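Local coordinates for protein ethyl acetate hydrolase (Pseudomonas veronii, PDB 5EFZ) that hydrolyses ethyl acetate to ethanol and acetate, an esterase step in the breakdown of short-chain methyl ketones such as 2-butanone, at residues L134-E137 with I141-L144. Sequence-based numbering, arbitrary orientation.
Sequences LLTE and IESL
With chi1 at -68° in L135 and -69° in I141, CG of the leucine and CG1 of the isoleucine both lie anti to their own carbonyl carbons, and the two branches slant across each other until L135 CD2 stands 3.9 Å from I141 CD1. The other methyl of L135, CD1, meets L144 end to end, 3.8 Å from L144 CD1. A backbone bond closes the loop back on the helix: I141 N donates to L135 O at 2.9 Å, with 154° at the hydrogen. In the alpha/beta-hydrolase fold this is the passage from helix 124-139 into strand 146-150, the strand leading to S151, the probable nucleophile; L135 and I141 both rest on I94 of strand 92-96, and L144 on A61 and L63 of strand 61-65, which places the apolar side against the central sheet. T136 lines the outer flank, its CG2 3.4 Å from I141 O and its CA-H directed at that same oxygen, while its hydroxyl OG1 bonds back to H132 O. The chain of E142 bends at chi2, bringing E142 OE1 to 3.8 Å from T136 CG2, and a water lies 2.8 Å from E142 OE2 and 3.2 Å from T136 O.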
ATOM      1  N   LEU A 134      35.427   9.292   5.855  1.00 22.70           N
ATOM      2  CA  LEU A 134      35.508   8.901   7.253  1.00 20.22           C
ATOM      3  C   LEU A 134      36.404   7.674   7.417  1.00 20.79           C
ATOM      4  O   LEU A 134      37.319   7.649   8.246  1.00 22.89           O
ATOM      5  CB  LEU A 134      34.102   8.595   7.783  1.00 20.98           C
ATOM      6  CG  LEU A 134      34.065   7.993   9.192  1.00 23.33           C
ATOM      7  CD1 LEU A 134      34.388   9.036  10.245  1.00 24.01           C
ATOM      8  CD2 LEU A 134      32.690   7.347   9.430  1.00 24.52           C
ATOM      9  N   LEU A 135      36.139   6.652   6.617  1.00 19.24           N
ATOM     10  CA  LEU A 135      36.871   5.388   6.783  1.00 20.44           C
ATOM     11  C   LEU A 135      38.346   5.539   6.452  1.00 22.73           C
ATOM     12  O   LEU A 135      39.205   5.083   7.203  1.00 24.28           O
ATOM     13  CB  LEU A 135      36.234   4.297   5.915  1.00 23.86           C
ATOM     14  CG  LEU A 135      34.827   3.867   6.387  1.00 23.76           C
ATOM     15  CD1 LEU A 135      34.159   3.026   5.296  1.00 24.17           C
ATOM     16  CD2 LEU A 135      34.889   3.066   7.692  1.00 24.18           C
ATOM     17  N   THR A 136      38.663   6.176   5.333  1.00 22.64           N
ATOM     18  CA  THR A 136      40.081   6.244   4.935  1.00 23.98           C
ATOM     19  C   THR A 136      40.870   7.260   5.749  1.00 26.22           C
ATOM     20  O   THR A 136      41.983   6.985   6.167  1.00 27.10           O
ATOM     21  CB  THR A 136      40.228   6.588   3.452  1.00 24.05           C
ATOM     22  OG1 THR A 136      39.527   7.811   3.184  1.00 26.92           O
ATOM     23  CG2 THR A 136      39.639   5.454   2.589  1.00 25.85           C
ATOM     24  N   GLU A 137      40.295   8.441   5.977  1.00 26.73           N
ATOM     25  CA  GLU A 137      41.035   9.533   6.585  1.00 29.40           C
ATOM     26  C   GLU A 137      40.998   9.518   8.108  1.00 28.79           C
ATOM     27  O   GLU A 137      41.953   9.923   8.742  1.00 30.73           O
ATOM     28  CB  GLU A 137      40.512  10.880   6.078  1.00 32.95           C
ATOM     29  CG  GLU A 137      40.622  11.023   4.567  1.00 38.80           C
ATOM     30  CD  GLU A 137      42.010  10.662   4.056  1.00 48.45           C
ATOM     31  OE1 GLU A 137      42.958  11.423   4.342  1.00 50.30           O
ATOM     32  OE2 GLU A 137      42.157   9.617   3.376  1.00 51.77           O
ATOM     33  N   ILE A 141      41.134   2.935   7.312  1.00 24.06           N
ATOM     34  CA  ILE A 141      40.603   1.701   6.716  1.00 23.85           C
ATOM     35  C   ILE A 141      40.616   1.817   5.183  1.00 26.11           C
ATOM     36  O   ILE A 141      40.186   2.836   4.630  1.00 26.89           O
ATOM     37  CB  ILE A 141      39.181   1.426   7.241  1.00 21.53           C
ATOM     38  CG1 ILE A 141      39.243   1.061   8.727  1.00 21.96           C
ATOM     39  CG2 ILE A 141      38.466   0.319   6.432  1.00 20.74           C
ATOM     40  CD1 ILE A 141      37.857   1.113   9.404  1.00 22.92           C
ATOM     41  N   GLU A 142      41.105   0.783   4.501  1.00 23.16           N
ATOM     42  CA  GLU A 142      41.264   0.860   3.059  1.00 25.34           C
ATOM     43  C   GLU A 142      40.430  -0.172   2.280  1.00 23.66           C
ATOM     44  O   GLU A 142      40.505  -0.226   1.060  1.00 25.79           O
ATOM     45  CB  GLU A 142      42.745   0.710   2.689  1.00 26.28           C
ATOM     46  CG  GLU A 142      43.666   1.759   3.325  1.00 28.43           C
ATOM     47  CD  GLU A 142      43.431   3.173   2.779  1.00 33.16           C
ATOM     48  OE1 GLU A 142      42.672   3.342   1.788  1.00 33.82           O
ATOM     49  OE2 GLU A 142      44.027   4.120   3.329  1.00 36.92           O
ATOM     50  N   SER A 143      39.651  -0.987   2.983  1.00 22.25           N
ATOM     51  CA  SER A 143      38.668  -1.866   2.366  1.00 19.68           C
ATOM     52  C   SER A 143      37.688  -2.309   3.448  1.00 21.88           C
ATOM     53  O   SER A 143      37.971  -2.169   4.634  1.00 22.78           O
ATOM     54  CB  SER A 143      39.321  -3.096   1.673  1.00 24.66           C
ATOM     55  OG  SER A 143      39.903  -3.970   2.618  1.00 27.06           O
ATOM     56  N   LEU A 144      36.527  -2.819   3.032  1.00 18.43           N
ATOM     57  CA  LEU A 144      35.483  -3.318   3.949  1.00 20.55           C
ATOM     58  C   LEU A 144      35.215  -4.824   3.770  1.00 23.41           C
ATOM     59  O   LEU A 144      34.993  -5.288   2.639  1.00 22.57           O
ATOM     60  CB  LEU A 144      34.192  -2.540   3.737  1.00 20.18           C
ATOM     61  CG  LEU A 144      34.324  -1.063   4.148  1.00 22.31           C
ATOM     62  CD1 LEU A 144      33.208  -0.200   3.520  1.00 19.12           C
ATOM     63  CD2 LEU A 144      34.323  -0.962   5.677  1.00 25.21           C
TER
HETATM   64  O   HOH W   1      44.126   6.873   3.828  1.00 52.92           O